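Local atomic coordinates of conserved hypothetical protein (Shewanella loihica, PDB entry 2GPI), a protein that is of unknown function but belongs to the DUF1488 family and may take part in transcriptional regulation of the shikimate pathway. Residues A[6-11]-A[23-28]; A[33-38]-A[84-89]. All blocks are in the same frame, centred on the assembly; numbering follows the deposited sequence.

Contact 1: A[6-11]-A[23-28]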
loop_
_atom_site.group_PDB
_atom_site.type_symbol
_atom_site.label_atom_id
_atom_site.label_comp_id
_atom_site.label_asym_id
_atom_site.label_seq_id
_atom_site.Cartn_x
_atom_site.Cartn_y
_atom_site.Cartn_z
ATOM N N ILE A 6 -5.350 4.778 12.664
ATOM C CA ILE A 6 -5.220 4.006 11.414
ATOM C C ILE A 6 -4.095 3.024 11.593
ATOM O O ILE A 6 -2.952 3.400 11.725
ATOM C CB ILE A 6 -4.968 4.877 10.143
ATOM C CG1 ILE A 6 -6.125 5.858 9.950
ATOM C CG2 ILE A 6 -4.824 3.970 8.900
ATOM C CD1 ILE A 6 -5.799 7.122 9.126
ATOM N N ILE A 7 -4.424 1.734 11.629
ATOM C CA ILE A 7 -3.462 0.670 11.875
ATOM C C ILE A 7 -3.194 -0.110 10.589
ATOM O O ILE A 7 -4.124 -0.475 9.871
ATOM C CB ILE A 7 -4.036 -0.311 12.892
ATOM C CG1 ILE A 7 -4.313 0.389 14.241
ATOM C CG2 ILE A 7 -3.111 -1.549 13.069
ATOM C CD1 ILE A 7 -5.126 -0.492 15.271
ATOM N N PHE A 8 -1.931 -0.378 10.310
ATOM C CA PHE A 8 -1.556 -1.227 9.204
ATOM C C PHE A 8 -1.354 -2.645 9.706
ATOM O O PHE A 8 -0.478 -2.921 10.548
ATOM C CB PHE A 8 -0.340 -0.654 8.499
ATOM C CG PHE A 8 -0.674 0.618 7.814
ATOM C CD1 PHE A 8 -1.157 0.601 6.521
ATOM C CD2 PHE A 8 -0.652 1.799 8.489
ATOM C CE1 PHE A 8 -1.598 1.764 5.911
ATOM C CE2 PHE A 8 -1.038 2.964 7.858
ATOM C CZ PHE A 8 -1.516 2.925 6.553
ATOM N N THR A 9 -2.223 -3.528 9.245
ATOM C CA THR A 9 -2.315 -4.852 9.823
ATOM C C THR A 9 -1.494 -5.940 9.125
ATOM O O THR A 9 -1.536 -7.121 9.541
ATOM C CB THR A 9 -3.801 -5.247 9.917
ATOM O OG1 THR A 9 -4.428 -5.134 8.627
ATOM C CG2 THR A 9 -4.553 -4.391 10.944
ATOM N N GLU A 10 -0.729 -5.553 8.095
ATOM C CA GLU A 10 0.319 -6.408 7.535
ATOM C C GLU A 10 -0.174 -7.726 6.929
ATOM O O GLU A 10 0.520 -8.744 6.989
ATOM C CB GLU A 10 1.427 -6.664 8.571
ATOM C CG GLU A 10 2.074 -5.364 9.101
ATOM C CD GLU A 10 2.487 -4.389 7.997
ATOM O OE1 GLU A 10 3.366 -4.723 7.166
ATOM O OE2 GLU A 10 1.941 -3.242 7.976
ATOM N N GLN A 11 -1.379 -7.684 6.358
ATOM C CA GLN A 11 -1.847 -8.751 5.488
ATOM C C GLN A 11 -1.362 -8.342 4.100
ATOM O O GLN A 11 -1.906 -7.442 3.476
ATOM C CB GLN A 11 -3.376 -8.910 5.626
ATOM C CG GLN A 11 -3.814 -9.273 7.040
ATOM C CD GLN A 11 -5.317 -9.408 7.198
ATOM O OE1 GLN A 11 -6.055 -9.450 6.220
ATOM N NE2 GLN A 11 -5.774 -9.492 8.447
ATOM N N PHE A 23 -2.140 -4.487 0.553
ATOM C CA PHE A 23 -1.829 -4.384 1.971
ATOM C C PHE A 23 -3.050 -3.791 2.685
ATOM O O PHE A 23 -3.898 -3.194 2.076
ATOM C CB PHE A 23 -0.526 -3.651 2.292
ATOM C CG PHE A 23 -0.438 -2.210 1.827
ATOM C CD1 PHE A 23 -0.291 -1.880 0.490
ATOM C CD2 PHE A 23 -0.495 -1.183 2.741
ATOM C CE1 PHE A 23 -0.150 -0.548 0.104
ATOM C CE2 PHE A 23 -0.368 0.155 2.341
ATOM C CZ PHE A 23 -0.209 0.462 1.048
ATOM N N THR A 24 -3.129 -3.998 3.974
ATOM C CA THR A 24 -4.338 -3.700 4.711
ATOM C C THR A 24 -4.127 -2.645 5.806
ATOM O O THR A 24 -3.104 -2.611 6.485
ATOM C CB THR A 24 -4.883 -4.979 5.370
ATOM O OG1 THR A 24 -3.818 -5.612 6.104
ATOM C CG2 THR A 24 -5.419 -5.940 4.323
ATOM N N ALA A 25 -5.090 -1.747 5.914
ATOM C CA ALA A 25 -5.180 -0.815 7.025
ATOM C C ALA A 25 -6.511 -1.076 7.684
ATOM O O ALA A 25 -7.384 -1.724 7.127
ATOM C CB ALA A 25 -5.123 0.624 6.549
ATOM N N GLN A 26 -6.672 -0.597 8.903
ATOM C CA GLN A 26 -7.913 -0.773 9.604
ATOM C C GLN A 26 -8.122 0.433 10.482
ATOM O O GLN A 26 -7.183 0.929 11.111
ATOM C CB GLN A 26 -7.773 -2.032 10.445
ATOM C CG GLN A 26 -8.989 -2.529 11.016
ATOM C CD GLN A 26 -8.726 -3.893 11.625
ATOM O OE1 GLN A 26 -8.343 -4.843 10.924
ATOM N NE2 GLN A 26 -8.912 -3.989 12.932
ATOM N N GLN A 27 -9.368 0.879 10.587
ATOM C CA GLN A 27 -9.646 1.954 11.512
ATOM C C GLN A 27 -10.945 1.610 12.252
ATOM O O GLN A 27 -11.975 1.331 11.629
ATOM C CB GLN A 27 -9.653 3.297 10.759
ATOM C CG GLN A 27 -9.314 4.534 11.669
ATOM C CD GLN A 27 -10.555 5.197 12.259
ATOM O OE1 GLN A 27 -11.674 4.849 11.909
ATOM N NE2 GLN A 27 -10.345 6.182 13.120
ATOM N N GLN A 28 -10.870 1.560 13.581
ATOM C CA GLN A 28 -12.044 1.291 14.411
ATOM C C GLN A 28 -12.837 0.123 13.826
ATOM O O GLN A 28 -14.053 0.238 13.588
ATOM C CB GLN A 28 -12.882 2.562 14.555
ATOM C CG GLN A 28 -12.188 3.633 15.414
ATOM C CD GLN A 28 -12.931 4.972 15.436
ATOM O OE1 GLN A 28 -13.362 5.481 14.395
ATOM N NE2 GLN A 28 -13.072 5.549 16.622
HETATM O O HOH W 1 -7.028 -5.638 8.668
HETATM O O HOH W 2 -0.582 -3.599 5.952
#
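The hydroxyl of T24 is gripped twice from the chain 6-11: its OG1 lies 2.6 Å from T9 OG1, a hydroxyl-hydroxyl bond whose direction stays open, and it accepts the backbone N-H of Q11 at 3.2 Å. T24 chi1 of 51° sets OG1 between its own backbone N and carbonyl carbon, turned to the bend after strand 6-8. A valine here would lose both bonds and would probably leave the Q11 N-H without its acceptor and the T9 hydroxyl with one partner fewer. T9 OG1 also meets a water at 2.6 Å, which donates to Q26 OE1. Further along, I7 and Q26 form an antiparallel hydrogen-bonded pair; I7 N to Q26 O is nearly straight (177°), whereas Q26 N to I7 O, at 2.7 Å, is bent to 137°. F8 and A25 make the adjoining non-hydrogen-bonded pair, and A25 CB makes an off-centre CH-pi contact with the F8 ring, 4.2 Å from its centroid. F8 CE1 lies 4.1 Å from F23 CE2, at the edge of the F23 ring. This apolar side, with I6, packs on helix 63-75, where R63 also forms a salt bridge with E10; beyond strand 20-27, the sheet continues into strand 30-37.

Contact 2: A[33-38]-A[84-89]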
loop_
_atom_site.group_PDB
_atom_site.type_symbol
_atom_site.label_atom_id
_atom_site.label_comp_id
_atom_site.label_asym_id
_atom_site.label_seq_id
_atom_site.Cartn_x
_atom_site.Cartn_y
_atom_site.Cartn_z
ATOM N N ASP A 33 -8.654 -1.587 2.222
ATOM C CA ASP A 33 -7.753 -2.230 1.299
ATOM C C ASP A 33 -6.886 -1.204 0.567
ATOM O O ASP A 33 -7.356 -0.259 -0.104
ATOM C CB ASP A 33 -8.481 -3.207 0.389
ATOM C CG ASP A 33 -9.088 -4.363 1.198
ATOM O OD1 ASP A 33 -8.338 -5.086 1.889
ATOM O OD2 ASP A 33 -10.328 -4.462 1.228
ATOM N N CYS A 34 -5.576 -1.410 0.649
ATOM C CA CYS A 34 -4.621 -0.502 0.018
ATOM C C CYS A 34 -3.794 -1.276 -1.008
ATOM O O CYS A 34 -3.569 -2.485 -0.859
ATOM C CB CYS A 34 -3.641 0.074 1.017
ATOM S SG CYS A 34 -4.437 0.946 2.398
ATOM N N TYR A 35 -3.352 -0.573 -2.020
ATOM C CA TYR A 35 -2.663 -1.194 -3.152
ATOM C C TYR A 35 -1.511 -0.321 -3.611
ATOM O O TYR A 35 -1.610 0.878 -3.642
ATOM C CB TYR A 35 -3.619 -1.416 -4.296
ATOM C CG TYR A 35 -4.767 -2.325 -3.952
ATOM C CD1 TYR A 35 -5.951 -1.839 -3.426
ATOM C CD2 TYR A 35 -4.652 -3.705 -4.123
ATOM C CE1 TYR A 35 -6.949 -2.684 -3.056
ATOM C CE2 TYR A 35 -5.669 -4.564 -3.793
ATOM C CZ TYR A 35 -6.847 -4.055 -3.242
ATOM O OH TYR A 35 -7.868 -4.890 -2.905
ATOM N N ILE A 36 -0.402 -0.962 -3.962
ATOM C CA ILE A 36 0.695 -0.295 -4.669
ATOM C C ILE A 36 1.021 -1.145 -5.914
ATOM O O ILE A 36 1.379 -2.337 -5.806
ATOM C CB ILE A 36 1.934 0.010 -3.760
ATOM C CG1 ILE A 36 3.022 0.751 -4.525
ATOM C CG2 ILE A 36 2.493 -1.260 -3.085
ATOM C CD1 ILE A 36 4.149 1.324 -3.640
ATOM N N GLY A 37 0.836 -0.532 -7.072
ATOM C CA GLY A 37 1.016 -1.254 -8.306
ATOM C C GLY A 37 2.459 -1.641 -8.593
ATOM O O GLY A 37 3.417 -1.050 -8.076
ATOM N N GLN A 38 2.610 -2.677 -9.408
ATOM C CA GLN A 38 3.933 -3.200 -9.772
ATOM C C GLN A 38 4.857 -2.084 -10.232
ATOM O O GLN A 38 6.017 -1.973 -9.732
ATOM C CB GLN A 38 3.786 -4.253 -10.842
ATOM C CG GLN A 38 5.112 -4.889 -11.150
ATOM C CD GLN A 38 4.986 -6.040 -12.103
ATOM O OE1 GLN A 38 3.885 -6.573 -12.329
ATOM N NE2 GLN A 38 6.112 -6.442 -12.671
ATOM N N HIS A 84 -11.127 1.837 -2.163
ATOM C CA HIS A 84 -9.760 1.460 -1.899
ATOM C C HIS A 84 -8.783 2.630 -1.912
ATOM O O HIS A 84 -9.102 3.718 -2.385
ATOM C CB HIS A 84 -9.293 0.475 -2.931
ATOM C CG HIS A 84 -10.098 -0.772 -3.001
ATOM N ND1 HIS A 84 -10.238 -1.477 -4.177
ATOM C CD2 HIS A 84 -10.821 -1.435 -2.071
ATOM C CE1 HIS A 84 -11.033 -2.510 -3.965
ATOM N NE2 HIS A 84 -11.385 -2.521 -2.694
ATOM N N ILE A 85 -7.570 2.359 -1.438
ATOM C CA ILE A 85 -6.511 3.338 -1.421
ATOM C C ILE A 85 -5.412 2.859 -2.388
ATOM O O ILE A 85 -4.919 1.756 -2.273
ATOM C CB ILE A 85 -5.912 3.537 -0.016
ATOM C CG1 ILE A 85 -6.939 4.186 0.953
ATOM C CG2 ILE A 85 -4.566 4.313 -0.064
ATOM C CD1 ILE A 85 -7.182 5.683 0.696
ATOM N N GLN A 86 -5.115 3.679 -3.381
ATOM C CA GLN A 86 -4.056 3.371 -4.362
ATOM C C GLN A 86 -2.877 4.302 -4.133
ATOM O O GLN A 86 -2.996 5.521 -4.308
ATOM C CB GLN A 86 -4.563 3.567 -5.792
ATOM C CG GLN A 86 -5.808 2.777 -6.171
ATOM C CD GLN A 86 -5.563 1.289 -6.383
ATOM O OE1 GLN A 86 -4.500 0.871 -6.831
ATOM N NE2 GLN A 86 -6.568 0.487 -6.071
ATOM N N VAL A 87 -1.734 3.738 -3.766
ATOM C CA VAL A 87 -0.523 4.505 -3.567
ATOM C C VAL A 87 0.145 4.654 -4.930
ATOM O O VAL A 87 0.561 3.682 -5.537
ATOM C CB VAL A 87 0.410 3.813 -2.587
ATOM C CG1 VAL A 87 1.788 4.522 -2.597
ATOM C CG2 VAL A 87 -0.209 3.761 -1.188
ATOM N N GLU A 88 0.168 5.890 -5.425
ATOM C CA GLU A 88 0.645 6.167 -6.801
ATOM C C GLU A 88 2.033 6.809 -6.825
ATOM O O GLU A 88 2.707 6.768 -7.853
ATOM C CB GLU A 88 -0.413 7.006 -7.500
ATOM C CG GLU A 88 -1.651 6.135 -7.707
ATOM C CD GLU A 88 -2.776 6.808 -8.365
ATOM O OE1 GLU A 88 -3.118 7.934 -7.952
ATOM O OE2 GLU A 88 -3.350 6.179 -9.276
ATOM N N ARG A 89 2.427 7.425 -5.714
ATOM C CA ARG A 89 3.724 8.085 -5.583
ATOM C C ARG A 89 4.215 7.958 -4.163
ATOM O O ARG A 89 3.447 8.154 -3.213
ATOM C CB ARG A 89 3.659 9.580 -5.918
ATOM C CG ARG A 89 3.051 9.912 -7.261
HETATM O O HOH W 3 -0.447 1.970 -7.389
#
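Y35 CE1 lies over one face of the H84 imidazole, 3.6 Å above its plane and displaced toward the rim. The two ring planes are inclined at 55° and their centroids lie 5.1 Å apart, an oblique meeting. In the conformer of Q86 described here, one of two modelled, the amide is near-parallel to the phenol (planes 2° apart) but displaced past its CD1 edge, on a different level; NE2 comes to 3.6 Å from Y35 CD1. A bend at chi2 (-74°) folds the amide back to this position, where D80 accepts a hydrogen bond from NE2; the second conformer suggests that this placement is not fixed. At the edge of the phenol, near its plane, lies I85 O, and the ring of H22 stacks on Y35 from strand 20-27.

Beneath these groups the backbones run parallel. I85 N donates to D33 O, Y35 N to I85 O at 2.8 Å, and V87 N to Y35 O, the last bond being nearly straight at both donor and acceptor. A water then joins G37 N, 2.8 Å away, to V87 O where the strands part; G37 is the N-cap of helix 38-45. On the other face C34 SG meets I85 CB at 3.8 Å and I36 CD1 meets V87 CG1 at 4.1 Å, with helix 63-75 packed against this apolar side.

The chemistry therefore differs between the faces: aliphatic and sulfur contacts toward the helix, and aromatic and amide contacts around Y35. D33 OD2 lies 4.5 Å from H84 NE2, too far for a bond, while D33 OD1 is bonded to H22.

Contacts 1 and 2 have centres 13 Å apart in one mixed sheet and come in series along the chain: both segments of contact 1 precede those of contact 2. Strands 20-27 and 30-37, consecutive in sequence and antiparallel neighbours, join them: F23 O lies 2.8 Å from C34 N, a probable hydrogen bond, and F23 CZ packs 4.0 Å from V87 CG2. Contact 1 adds strand 6-8 on one side of this pair, while contact 2 adds strand 85-87 on the other after three intervening helices. Helix 63-75 touches side chains from both contacts. Strands from near the two ends of the DUF1488 region thus lie on opposite flanks of one sheet, consistent with a single compact unit.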